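Local coordinates for macrodomain protein (Streptomyces coelicolor, PDB 5E3B) that probably removes ADP-ribose from modified thymidine in DNA, as a hydrolase of the macrodomain family whose disruption increases antibiotic production, at residues A31-V36 and S61-Q66; A69-W74 and N81-G86; T124-V129 and V140-I145. One frame throughout, in Å; residues are numbered along the deposited sequence.

Contact 1. Residues A31-V36 and S61-Q66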
ATOM      1  N   ALA A  31       5.521  -9.530   2.533  1.00 14.46           N
ATOM      2  CA  ALA A  31       4.144  -9.077   2.220  1.00 15.25           C
ATOM      3  C   ALA A  31       3.729  -9.315   0.762  1.00 16.93           C
ATOM      4  O   ALA A  31       2.546  -9.293   0.498  1.00 17.59           O
ATOM      5  CB  ALA A  31       3.967  -7.631   2.543  1.00 15.53           C
ATOM      6  N   THR A  32       4.667  -9.531  -0.142  1.00 16.86           N
ATOM      7  CA  THR A  32       4.324  -9.873  -1.539  1.00 16.88           C
ATOM      8  C   THR A  32       3.945 -11.260  -1.742  1.00 19.24           C
ATOM      9  O   THR A  32       3.546 -11.642  -2.847  1.00 19.58           O
ATOM     10  CB  THR A  32       5.449  -9.434  -2.522  1.00 15.39           C
ATOM     11  OG1 THR A  32       6.590 -10.298  -2.398  1.00 17.24           O
ATOM     12  CG2 THR A  32       5.786  -7.994  -2.330  1.00 19.60           C
ATOM     13  N   ALA A  33       3.989 -12.094  -0.704  1.00 17.40           N
ATOM     14  CA  ALA A  33       3.520 -13.421  -0.801  1.00 20.94           C
ATOM     15  C   ALA A  33       2.569 -13.837   0.285  1.00 22.07           C
ATOM     16  O   ALA A  33       2.855 -14.768   1.005  1.00 21.97           O
ATOM     17  CB  ALA A  33       4.714 -14.365  -0.847  1.00 24.35           C
ATOM     18  N   PRO A  34       1.423 -13.186   0.403  1.00 23.18           N
ATOM     19  CA  PRO A  34       0.446 -13.601   1.448  1.00 26.60           C
ATOM     20  C   PRO A  34      -0.050 -14.999   1.180  1.00 31.41           C
ATOM     21  O   PRO A  34      -0.231 -15.345   0.001  1.00 32.27           O
ATOM     22  CB  PRO A  34      -0.711 -12.587   1.301  1.00 25.18           C
ATOM     23  CG  PRO A  34      -0.322 -11.635   0.255  1.00 25.08           C
ATOM     24  CD  PRO A  34       0.894 -12.114  -0.452  1.00 22.42           C
ATOM     25  N   SER A  35      -0.298 -15.757   2.243  1.00 34.80           N
ATOM     26  CA  SER A  35      -0.636 -17.181   2.107  1.00 39.62           C
ATOM     27  C   SER A  35      -2.023 -17.458   2.633  1.00 42.19           C
ATOM     28  O   SER A  35      -2.251 -18.375   3.417  1.00 58.31           O
ATOM     29  CB  SER A  35       0.368 -18.020   2.867  1.00 42.94           C
ATOM     30  OG  SER A  35       0.359 -17.625   4.228  1.00 48.33           O
ATOM     31  N   VAL A  36      -2.964 -16.658   2.206  1.00 40.95           N
ATOM     32  CA  VAL A  36      -4.270 -16.747   2.741  1.00 38.78           C
ATOM     33  C   VAL A  36      -5.175 -16.998   1.546  1.00 37.34           C
ATOM     34  O   VAL A  36      -4.803 -16.741   0.382  1.00 37.76           O
ATOM     35  CB  VAL A  36      -4.598 -15.484   3.564  1.00 41.67           C
ATOM     36  CG1 VAL A  36      -4.749 -14.259   2.652  1.00 32.80           C
ATOM     37  CG2 VAL A  36      -5.857 -15.690   4.416  1.00 45.88           C
ATOM     38  N   SER A  61       8.957  -5.371  -7.257  1.00 11.41           N
ATOM     39  CA  SER A  61       9.528  -5.617  -8.634  1.00 12.42           C
ATOM     40  C   SER A  61      10.280  -6.942  -8.717  1.00 14.00           C
ATOM     41  O   SER A  61      10.349  -7.541  -9.802  1.00 14.11           O
ATOM     42  CB  SER A  61      10.304  -4.433  -9.102  1.00 12.45           C
ATOM     43  OG  SER A  61       9.505  -3.301  -9.319  1.00 10.88           O
ATOM     44  N   ARG A  62      10.780  -7.426  -7.586  1.00 13.94           N
ATOM     45  CA  ARG A  62      11.287  -8.809  -7.562  1.00 15.64           C
ATOM     46  C   ARG A  62      10.300  -9.845  -7.798  1.00 15.20           C
ATOM     47  O   ARG A  62      10.735 -10.955  -8.232  1.00 20.49           O
ATOM     48  CB  ARG A  62      12.109  -9.117  -6.347  1.00 17.38           C
ATOM     49  CG  ARG A  62      13.464  -8.426  -6.394  1.00 19.24           C
ATOM     50  CD  ARG A  62      14.338  -8.879  -5.235  1.00 20.87           C
ATOM     51  NE  ARG A  62      13.959  -8.312  -3.919  1.00 24.82           N
ATOM     52  CZ  ARG A  62      14.381  -7.126  -3.431  1.00 25.93           C
ATOM     53  NH1 ARG A  62      15.200  -6.318  -4.117  1.00 29.91           N
ATOM     54  NH2 ARG A  62      13.978  -6.734  -2.249  1.00 24.58           N
ATOM     55  N   ARG A  63       9.006  -9.573  -7.651  1.00 13.51           N
ATOM     56  CA  ARG A  63       8.011 -10.563  -7.925  1.00 14.17           C
ATOM     57  C   ARG A  63       7.163 -10.365  -9.203  1.00 13.68           C
ATOM     58  O   ARG A  63       6.782 -11.346  -9.881  1.00 13.86           O
ATOM     59  CB  ARG A  63       7.037 -10.665  -6.768  1.00 14.69           C
ATOM     60  CG  ARG A  63       6.278 -11.933  -6.674  1.00 15.65           C
ATOM     61  CD  ARG A  63       5.576 -12.142  -5.338  1.00 19.37           C
ATOM     62  NE  ARG A  63       6.471 -12.500  -4.237  1.00 17.90           N
ATOM     63  CZ  ARG A  63       7.050 -13.655  -3.987  1.00 20.69           C
ATOM     64  NH1 ARG A  63       6.944 -14.703  -4.786  1.00 22.46           N
ATOM     65  NH2 ARG A  63       7.864 -13.701  -2.933  1.00 24.43           N
ATOM     66  N   TRP A  64       6.900  -9.096  -9.520  1.00 13.30           N
ATOM     67  CA  TRP A  64       6.008  -8.765 -10.676  1.00 13.28           C
ATOM     68  C   TRP A  64       6.479  -7.497 -11.251  1.00 13.94           C
ATOM     69  O   TRP A  64       6.836  -6.549 -10.541  1.00 12.24           O
ATOM     70  CB  TRP A  64       4.587  -8.539 -10.278  1.00 13.42           C
ATOM     71  CG  TRP A  64       3.901  -9.601  -9.446  1.00 13.38           C
ATOM     72  CD1 TRP A  64       3.451 -10.855  -9.838  1.00 14.46           C
ATOM     73  CD2 TRP A  64       3.584  -9.488  -8.066  1.00 13.41           C
ATOM     74  NE1 TRP A  64       2.879 -11.492  -8.785  1.00 15.49           N
ATOM     75  CE2 TRP A  64       2.923 -10.664  -7.692  1.00 13.34           C
ATOM     76  CE3 TRP A  64       3.763  -8.470  -7.103  1.00 13.17           C
ATOM     77  CZ2 TRP A  64       2.445 -10.888  -6.390  1.00 14.91           C
ATOM     78  CZ3 TRP A  64       3.306  -8.716  -5.792  1.00 13.48           C
ATOM     79  CH2 TRP A  64       2.657  -9.859  -5.472  1.00 13.50           C
ATOM     80  N   PRO A  65       6.414  -7.359 -12.609  1.00 15.52           N
ATOM     81  CA  PRO A  65       6.817  -6.139 -13.278  1.00 15.50           C
ATOM     82  C   PRO A  65       5.679  -5.034 -13.360  1.00 11.33           C
ATOM     83  O   PRO A  65       5.972  -3.838 -13.504  1.00 15.11           O
ATOM     84  CB  PRO A  65       7.140  -6.706 -14.707  1.00 17.62           C
ATOM     85  CG  PRO A  65       6.189  -7.812 -14.853  1.00 16.75           C
ATOM     86  CD  PRO A  65       6.160  -8.485 -13.561  1.00 17.54           C
ATOM     87  N   GLN A  66       4.451  -5.484 -13.257  1.00 13.15           N
ATOM     88  CA  GLN A  66       3.287  -4.609 -13.517  1.00 13.08           C
ATOM     89  C   GLN A  66       3.189  -3.393 -12.579  1.00 12.67           C
ATOM     90  O   GLN A  66       2.887  -2.285 -13.027  1.00 12.30           O
ATOM     91  CB  GLN A  66       1.962  -5.288 -13.619  1.00 15.24           C
ATOM     92  CG  GLN A  66       1.848  -6.256 -14.783  1.00 18.33           C
ATOM     93  CD  GLN A  66       2.357  -7.657 -14.397  1.00 23.51           C
ATOM     94  OE1 GLN A  66       2.898  -7.877 -13.335  1.00 18.51           O
ATOM     95  NE2 GLN A  66       2.253  -8.604 -15.363  1.00 31.50           N
TER

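Contact 2. Residues A69-W74 and N81-G86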
ATOM      1  N   ALA A  69       5.748  -0.630 -13.554  1.00 13.08           N
ATOM      2  CA  ALA A  69       5.380  -0.062 -14.852  1.00 13.25           C
ATOM      3  C   ALA A  69       4.192   0.829 -14.741  1.00 11.22           C
ATOM      4  O   ALA A  69       4.238   1.989 -15.276  1.00 12.32           O
ATOM      5  CB  ALA A  69       5.105  -1.182 -15.825  1.00 14.44           C
ATOM      6  N   ALA A  70       3.192   0.361 -14.021  1.00 12.66           N
ATOM      7  CA  ALA A  70       1.932   1.164 -13.808  1.00 11.51           C
ATOM      8  C   ALA A  70       2.245   2.475 -13.130  1.00 12.15           C
ATOM      9  O   ALA A  70       1.701   3.571 -13.478  1.00 13.96           O
ATOM     10  CB  ALA A  70       0.917   0.348 -13.060  1.00 13.32           C
ATOM     11  N   TYR A  71       3.041   2.435 -12.049  1.00 10.31           N
ATOM     12  CA  TYR A  71       3.340   3.610 -11.273  1.00 10.25           C
ATOM     13  C   TYR A  71       4.077   4.624 -12.090  1.00 10.28           C
ATOM     14  O   TYR A  71       3.816   5.818 -12.003  1.00 13.38           O
ATOM     15  CB  TYR A  71       4.185   3.207 -10.045  1.00 10.87           C
ATOM     16  CG  TYR A  71       4.777   4.367  -9.280  1.00 10.53           C
ATOM     17  CD1 TYR A  71       4.035   5.092  -8.305  1.00 11.03           C
ATOM     18  CD2 TYR A  71       6.077   4.782  -9.464  1.00 11.55           C
ATOM     19  CE1 TYR A  71       4.562   6.166  -7.621  1.00 10.97           C
ATOM     20  CE2 TYR A  71       6.624   5.791  -8.771  1.00 11.25           C
ATOM     21  CZ  TYR A  71       5.891   6.529  -7.822  1.00 11.90           C
ATOM     22  OH  TYR A  71       6.483   7.534  -7.128  1.00 14.34           O
ATOM     23  N   ARG A  72       5.108   4.179 -12.808  1.00 11.36           N
ATOM     24  CA  ARG A  72       5.938   5.148 -13.604  1.00 12.51           C
ATOM     25  C   ARG A  72       5.055   5.789 -14.657  1.00 11.94           C
ATOM     26  O   ARG A  72       5.210   7.003 -14.880  1.00 14.89           O
ATOM     27  CB  ARG A  72       7.141   4.420 -14.186  1.00 11.75           C
ATOM     28  CG  ARG A  72       8.141   3.933 -13.166  1.00 12.77           C
ATOM     29  CD  ARG A  72       9.447   3.633 -13.821  1.00 13.74           C
ATOM     30  NE  ARG A  72      10.410   3.002 -12.903  1.00 12.88           N
ATOM     31  CZ  ARG A  72      11.218   3.653 -12.065  1.00 12.16           C
ATOM     32  NH1 ARG A  72      11.124   4.912 -11.837  1.00 11.88           N
ATOM     33  NH2 ARG A  72      11.998   2.894 -11.312  1.00 12.78           N
ATOM     34  N   ALA A  73       4.167   5.022 -15.283  1.00 12.90           N
ATOM     35  CA  ALA A  73       3.277   5.576 -16.330  1.00 14.72           C
ATOM     36  C   ALA A  73       2.306   6.558 -15.723  1.00 15.63           C
ATOM     37  O   ALA A  73       2.073   7.665 -16.237  1.00 16.59           O
ATOM     38  CB  ALA A  73       2.558   4.485 -17.012  1.00 13.80           C
ATOM     39  N   TRP A  74       1.730   6.211 -14.568  1.00 14.41           N
ATOM     40  CA  TRP A  74       0.836   7.079 -13.810  1.00 14.75           C
ATOM     41  C   TRP A  74       1.478   8.404 -13.491  1.00 15.41           C
ATOM     42  O   TRP A  74       0.945   9.455 -13.792  1.00 15.42           O
ATOM     43  CB  TRP A  74       0.296   6.292 -12.633  1.00 14.84           C
ATOM     44  CG  TRP A  74      -0.810   6.869 -11.782  1.00 15.47           C
ATOM     45  CD1 TRP A  74      -1.886   7.599 -12.204  1.00 17.76           C
ATOM     46  CD2 TRP A  74      -0.975   6.642 -10.386  1.00 15.29           C
ATOM     47  NE1 TRP A  74      -2.732   7.861 -11.110  1.00 19.10           N
ATOM     48  CE2 TRP A  74      -2.182   7.325  -9.982  1.00 16.39           C
ATOM     49  CE3 TRP A  74      -0.208   5.983  -9.410  1.00 14.38           C
ATOM     50  CZ2 TRP A  74      -2.631   7.285  -8.674  1.00 17.33           C
ATOM     51  CZ3 TRP A  74      -0.639   5.975  -8.070  1.00 15.79           C
ATOM     52  CH2 TRP A  74      -1.870   6.640  -7.746  1.00 16.14           C
ATOM     53  N   ASN A  81      -4.081  12.972 -15.619  1.00 26.54           N
ATOM     54  CA  ASN A  81      -4.705  11.993 -14.780  1.00 21.21           C
ATOM     55  C   ASN A  81      -4.831  12.380 -13.274  1.00 24.22           C
ATOM     56  O   ASN A  81      -4.585  13.550 -12.945  1.00 26.15           O
ATOM     57  CB  ASN A  81      -4.028  10.592 -15.032  1.00 23.05           C
ATOM     58  CG  ASN A  81      -2.648  10.445 -14.351  1.00 20.59           C
ATOM     59  OD1 ASN A  81      -2.381  11.075 -13.389  1.00 20.94           O
ATOM     60  ND2 ASN A  81      -1.803   9.624 -14.923  1.00 19.11           N
ATOM     61  N   ASP A  82      -5.252  11.438 -12.370  0.53 21.82           N
ATOM     62  CA  ASP A  82      -5.419  11.586 -10.843  0.53 22.30           C
ATOM     63  C   ASP A  82      -4.181  11.489  -9.931  0.53 19.63           C
ATOM     64  O   ASP A  82      -4.249  11.644  -8.676  0.53 20.41           O
ATOM     65  CB  ASP A  82      -6.623  10.746 -10.239  0.53 26.50           C
ATOM     66  CG  ASP A  82      -6.223   9.400  -9.451  0.53 24.06           C
ATOM     67  OD1 ASP A  82      -5.296   8.673  -9.869  0.53 22.19           O
ATOM     68  OD2 ASP A  82      -6.931   9.025  -8.447  0.53 27.88           O
ATOM     69  N   PHE A  83      -3.010  11.275 -10.544  1.00 19.39           N
ATOM     70  CA  PHE A  83      -1.814  11.133  -9.723  1.00 17.41           C
ATOM     71  C   PHE A  83      -1.619  12.305  -8.795  1.00 19.25           C
ATOM     72  O   PHE A  83      -1.645  13.466  -9.254  1.00 18.28           O
ATOM     73  CB  PHE A  83      -0.568  10.991 -10.629  1.00 16.54           C
ATOM     74  CG  PHE A  83       0.686  10.732  -9.854  1.00 15.85           C
ATOM     75  CD1 PHE A  83       1.432  11.797  -9.364  1.00 17.39           C
ATOM     76  CD2 PHE A  83       1.141   9.446  -9.635  1.00 16.60           C
ATOM     77  CE1 PHE A  83       2.611  11.568  -8.663  1.00 17.89           C
ATOM     78  CE2 PHE A  83       2.284   9.188  -8.912  1.00 15.25           C
ATOM     79  CZ  PHE A  83       3.018  10.247  -8.408  1.00 16.85           C
ATOM     80  N   GLY A  84      -1.416  12.015  -7.520  1.00 15.34           N
ATOM     81  CA  GLY A  84      -1.227  12.994  -6.476  1.00 17.34           C
ATOM     82  C   GLY A  84      -1.337  12.400  -5.121  1.00 17.60           C
ATOM     83  O   GLY A  84      -1.791  11.261  -4.951  1.00 19.81           O
ATOM     84  N   LEU A  85      -1.010  13.191  -4.126  1.00 18.25           N
ATOM     85  CA  LEU A  85      -1.085  12.769  -2.707  1.00 18.72           C
ATOM     86  C   LEU A  85      -2.458  12.297  -2.328  1.00 17.90           C
ATOM     87  O   LEU A  85      -3.464  12.987  -2.680  1.00 19.71           O
ATOM     88  CB  LEU A  85      -0.586  13.859  -1.745  1.00 20.79           C
ATOM     89  CG  LEU A  85       0.959  14.062  -1.735  1.00 20.58           C
ATOM     90  CD1 LEU A  85       1.318  15.387  -1.052  1.00 22.75           C
ATOM     91  CD2 LEU A  85       1.699  12.955  -1.046  1.00 21.69           C
ATOM     92  N   GLY A  86      -2.507  11.134  -1.693  1.00 16.52           N
ATOM     93  CA  GLY A  86      -3.787  10.458  -1.313  1.00 17.97           C
ATOM     94  C   GLY A  86      -4.446   9.555  -2.359  1.00 16.16           C
ATOM     95  O   GLY A  86      -5.294   8.746  -2.027  1.00 15.16           O
TER

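Contact 3. Residues T124-V129 and V140-I145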
ATOM      1  N   THR A 124      -6.318   9.193   3.511  1.00 12.62           N
ATOM      2  CA  THR A 124      -7.130   9.199   2.320  1.00 13.05           C
ATOM      3  C   THR A 124      -6.888   7.914   1.487  1.00 11.75           C
ATOM      4  O   THR A 124      -7.805   7.208   1.041  1.00 12.97           O
ATOM      5  CB  THR A 124      -6.861  10.442   1.491  1.00 14.01           C
ATOM      6  OG1 THR A 124      -7.307  11.579   2.320  1.00 17.07           O
ATOM      7  CG2 THR A 124      -7.605  10.440   0.224  1.00 15.54           C
ATOM      8  N   ALA A 125      -5.618   7.616   1.329  1.00 11.79           N
ATOM      9  CA  ALA A 125      -5.236   6.459   0.513  1.00 12.11           C
ATOM     10  C   ALA A 125      -5.670   5.177   1.106  1.00 12.70           C
ATOM     11  O   ALA A 125      -6.174   4.265   0.436  1.00 11.61           O
ATOM     12  CB  ALA A 125      -3.704   6.407   0.292  1.00 13.05           C
ATOM     13  N   LEU A 126      -5.466   5.043   2.402  1.00 12.01           N
ATOM     14  CA  LEU A 126      -5.974   3.874   3.073  1.00 12.34           C
ATOM     15  C   LEU A 126      -7.467   3.717   3.055  1.00 12.84           C
ATOM     16  O   LEU A 126      -7.985   2.585   2.986  1.00 12.43           O
ATOM     17  CB  LEU A 126      -5.492   3.787   4.537  1.00 12.61           C
ATOM     18  CG  LEU A 126      -3.981   3.553   4.798  1.00 13.03           C
ATOM     19  CD1 LEU A 126      -3.626   3.844   6.242  1.00 14.45           C
ATOM     20  CD2 LEU A 126      -3.644   2.092   4.516  1.00 13.80           C
ATOM     21  N   GLY A 127      -8.194   4.824   3.115  1.00 12.91           N
ATOM     22  CA  GLY A 127      -9.611   4.758   2.913  1.00 12.21           C
ATOM     23  C   GLY A 127     -10.027   4.277   1.555  1.00 13.57           C
ATOM     24  O   GLY A 127     -10.967   3.470   1.383  1.00 13.36           O
ATOM     25  N   ARG A 128      -9.292   4.746   0.545  1.00 13.47           N
ATOM     26  CA  ARG A 128      -9.515   4.233  -0.788  1.00 13.89           C
ATOM     27  C   ARG A 128      -9.193   2.750  -0.988  1.00 12.19           C
ATOM     28  O   ARG A 128      -9.893   2.042  -1.730  1.00 13.34           O
ATOM     29  CB  ARG A 128      -8.767   5.073  -1.807  1.00 14.02           C
ATOM     30  CG  ARG A 128      -9.302   6.463  -1.809  1.00 15.92           C
ATOM     31  CD  ARG A 128      -8.677   7.368  -2.836  1.00 18.94           C
ATOM     32  NE  ARG A 128      -9.283   8.704  -2.714  1.00 21.81           N
ATOM     33  CZ  ARG A 128      -8.960   9.758  -3.480  1.00 22.57           C
ATOM     34  NH1 ARG A 128      -8.089   9.616  -4.482  1.00 25.97           N
ATOM     35  NH2 ARG A 128      -9.528  10.967  -3.247  1.00 20.24           N
ATOM     36  N   VAL A 129      -8.120   2.281  -0.353  1.00 11.23           N
ATOM     37  CA  VAL A 129      -7.823   0.862  -0.288  1.00 10.77           C
ATOM     38  C   VAL A 129      -8.976   0.108   0.332  1.00 10.58           C
ATOM     39  O   VAL A 129      -9.354  -0.946  -0.130  1.00 10.31           O
ATOM     40  CB  VAL A 129      -6.486   0.634   0.469  1.00 11.47           C
ATOM     41  CG1 VAL A 129      -6.264  -0.814   0.800  1.00 13.17           C
ATOM     42  CG2 VAL A 129      -5.313   1.142  -0.376  1.00 12.10           C
ATOM     43  N   VAL A 140      -6.063  -7.382   3.357  1.00 11.81           N
ATOM     44  CA  VAL A 140      -5.046  -6.375   3.042  1.00 12.43           C
ATOM     45  C   VAL A 140      -3.733  -6.734   3.753  1.00 12.70           C
ATOM     46  O   VAL A 140      -3.778  -7.232   4.888  1.00 14.05           O
ATOM     47  CB  VAL A 140      -5.542  -4.971   3.372  1.00 12.86           C
ATOM     48  CG1 VAL A 140      -4.450  -3.980   3.212  1.00 14.40           C
ATOM     49  CG2 VAL A 140      -6.738  -4.645   2.456  1.00 14.60           C
ATOM     50  N   HIS A 141      -2.618  -6.563   3.055  1.00 11.51           N
ATOM     51  CA  HIS A 141      -1.268  -7.037   3.442  1.00 11.70           C
ATOM     52  C   HIS A 141      -0.330  -5.893   3.237  1.00 13.35           C
ATOM     53  O   HIS A 141      -0.191  -5.337   2.117  1.00 12.32           O
ATOM     54  CB  HIS A 141      -0.937  -8.253   2.566  1.00 12.64           C
ATOM     55  CG  HIS A 141      -1.914  -9.356   2.767  1.00 12.77           C
ATOM     56  ND1 HIS A 141      -1.776 -10.306   3.760  1.00 13.38           N
ATOM     57  CD2 HIS A 141      -3.115  -9.597   2.197  1.00 12.26           C
ATOM     58  CE1 HIS A 141      -2.792 -11.124   3.736  1.00 12.95           C
ATOM     59  NE2 HIS A 141      -3.657 -10.692   2.833  1.00 13.77           N
ATOM     60  N   LEU A 142       0.293  -5.422   4.363  1.00 11.31           N
ATOM     61  CA  LEU A 142       1.093  -4.252   4.325  1.00 13.41           C
ATOM     62  C   LEU A 142       2.463  -4.483   4.970  1.00 12.70           C
ATOM     63  O   LEU A 142       2.555  -5.140   5.983  1.00 16.00           O
ATOM     64  CB  LEU A 142       0.466  -3.043   5.039  1.00 17.96           C
ATOM     65  CG  LEU A 142      -0.945  -2.509   4.686  1.00 18.05           C
ATOM     66  CD1 LEU A 142      -1.857  -3.079   5.680  1.00 20.77           C
ATOM     67  CD2 LEU A 142      -0.984  -0.989   4.603  1.00 23.40           C
ATOM     68  N   PRO A 143       3.494  -3.946   4.364  1.00 11.96           N
ATOM     69  CA  PRO A 143       4.745  -3.983   5.085  1.00 13.43           C
ATOM     70  C   PRO A 143       4.739  -2.898   6.144  1.00 13.51           C
ATOM     71  O   PRO A 143       4.172  -1.856   6.023  1.00 15.73           O
ATOM     72  CB  PRO A 143       5.734  -3.594   4.023  1.00 13.08           C
ATOM     73  CG  PRO A 143       4.975  -2.696   3.094  1.00 14.23           C
ATOM     74  CD  PRO A 143       3.641  -3.268   3.057  1.00 14.76           C
ATOM     75  N   ARG A 144       5.463  -3.263   7.197  1.00 18.22           N
ATOM     76  CA  ARG A 144       5.615  -2.443   8.317  1.00 21.40           C
ATOM     77  C   ARG A 144       6.617  -1.493   7.865  1.00 32.24           C
ATOM     78  O   ARG A 144       7.631  -1.863   7.156  1.00 35.04           O
ATOM     79  CB  ARG A 144       6.126  -3.339   9.505  1.00 21.02           C
ATOM     80  CG  ARG A 144       6.468  -2.572  10.700  1.00 23.57           C
ATOM     81  CD  ARG A 144       7.221  -3.498  11.641  1.00 19.37           C
ATOM     82  NE  ARG A 144       6.291  -4.346  12.346  1.00 19.76           N
ATOM     83  CZ  ARG A 144       5.563  -3.975  13.392  1.00 18.98           C
ATOM     84  NH1 ARG A 144       4.733  -4.859  13.907  1.00 24.01           N
ATOM     85  NH2 ARG A 144       5.623  -2.749  13.926  1.00 19.38           N
ATOM     86  N   ILE A 145       6.256  -0.249   8.085  1.00 31.65           N
ATOM     87  CA  ILE A 145       7.194   0.821   8.122  1.00 32.82           C
ATOM     88  C   ILE A 145       7.262   1.422   9.578  1.00 29.69           C
ATOM     89  O   ILE A 145       8.379   1.739   9.977  1.00 51.55           O
ATOM     90  CB  ILE A 145       6.854   1.850   7.001  1.00 28.29           C
ATOM     91  CG1 ILE A 145       5.417   2.360   7.044  1.00 25.16           C
ATOM     92  CG2 ILE A 145       7.108   1.145   5.642  1.00 30.14           C
ATOM     93  CD1 ILE A 145       5.103   3.601   6.221  1.00 25.33           C
TER

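Contact 1. Residues A31-V36 and S61-Q66
The guanidinium of Arg63 carries the CB of Ala33 over one face, set toward the rim, while OG1 of Thr32 lies at its edge, in the plane of the group. The indole of Trp64 has its own neighbour's CG, that of Arg63, above the ring centre on one face. Its far end, CH2, approaches the carbonyl O of Thr32 obliquely at 3.3 Å, and CZ3 is 4.0 Å from Thr32 CB. Threonine suits the place because it offers both surfaces: carbon to the indole and hydroxyl to the arginine. Arg63 leaves its backbone with CG anti to N (chi1 -159°) and bends at chi3, which turns NE onto the hydroxyl. The bond from NE to Thr32 OG1, 2.9 Å, is nearly straight at 166° and uses the in-plane N-H. Asp30 ties the pieces together, with one carboxylate oxygen hydrogen-bonded to Thr32 OG1 and the other in a salt bridge to Arg63 NH2, while Trp64 NE1 is hydrogen-bonded to Glu94. The arginine thus holds a hydroxyl and a carboxylate of the same loop with two different nitrogens, which limits rotation of its guanidinium; the nearby carboxylate would be expected to stabilise its positive charge.

Contact 2. Residues A69-W74 and N81-G86
Phe83 presents the edge of its ring to one face of the Trp74 indole, a T-shaped stack with planes at 82° and 5.1 Å between the centroids of the phenyl and the six-membered ring. The nearest side-chain atoms of Phe83 and Trp74 are their two CD2 atoms, 3.6 Å apart, and CB of Phe83 sits above the five-membered ring in a CH-pi contact. One aromatic side chain therefore reaches both rings of the indole, a broad flat surface that tryptophan is suited to supply. With CG anti to the backbone N (chi1 -175°), the phenyl extends across this surface until CE2 meets Tyr71 CE1 at 4.0 Å, obliquely to the tyrosine ring.

The polar side of the contact lies at the indole edge and is more open, for Asp82 is exposed and Asn81 partly so. In one of the two positions modelled for Asp82, OD1 accepts from Trp74 NE1 at 3.0 Å, close to the ring plane; the bond is clearly bent and, resting on one conformer, less certain. The bond from Asn81 ND2 to Trp74 O, 3.0 Å, is much straighter at 175° and directed at a carbonyl lone pair. Asn81 OD1 accepts from Phe83 N, closing an Asx turn. Asparagine fits because its amide donates to the helix with one end and accepts from its own loop with the other.

Packing continues beyond these segments. His75 meets Phe83 edge-to-face, and Tyr71 sends its hydroxyl to the backbone O of Asn47. Trp74 and Phe83 both rest on Ile103 of strand 97-105, while Trp74 also touches Gln89 of strand 88-94. The loop that follows helix 66-76 is thereby folded back against the helix beside the antiparallel edge of the sheet.

Contact 3. Residues T124-V129 and V140-I145
Leu126 and Val129 meet Leu142 and Val140 in a wholly apolar helix-on-strand contact, buried, its centre about 4 Å from the centre of the chain. Helix 119-136 supplies the first pair and strand 139-143 the second. Two methyl contacts carry the packing: Leu126 CD2 lies 4.1 Å from Leu142 CD2, and Val129 CG1 lies 4.2 Å from Val140 CG2. Both are ordinary van der Waals distances, and the two segments bury only 109 Å² between them.

The spacing of the residues explains the pairing. Positions 126 and 129, three apart, fall on one side of the helix, whereas 140 and 142 alternate with His141 and point CB toward the helix from one face of the strand. The leucines meet obliquely by one branch each; in Leu142, chi1 (-55°) puts CG beside the backbone N, and a chi2 of 98°, off the staggered values, turns CD2 to Leu126. Beta-branched valine suits an extended strand, and the longer Leu126, whose CB does not point at the strand, still reaches it with its end. His141, on the other face, hydrogen-bonds instead through ND1 to Tyr175 OH and NE2 to Ser139 OG.

The fold fills in around them. Leu126 touches Leu160 and Leu165 of helix 154-166, Val129 packs on Ala100 and Met102 of strand 97-105, and Leu142 meets Val172. Strand 139-143 lies between strands 172-176 and 40-47, parallel to both, so helix 119-136 covers an inner part of the sheet. Such a hydrophobic layer between a mixed sheet and its flanking helices is characteristic of the macrodomain, an alpha/beta/alpha fold.

From the N terminus, contact 1 joins the loop after strand 25-28 to residues 61-66, on helix 56-63 and the loop beyond, closing an excursion that includes strand 40-47. Contact 2 follows directly in the chain and closes a much shorter loop, between helix 66-76 and the approach to strand 88-94. Contact 3 brings strand 139-143 back against the helix that precedes it. The three run in series, without nesting or crossing. They are nevertheless joined in space: Pro34 and Val36 of contact 1 pack on His141 of contact 3, and Gly86 of contact 2 packs on Thr124, Ala125 and Arg128 of the helix in contact 3.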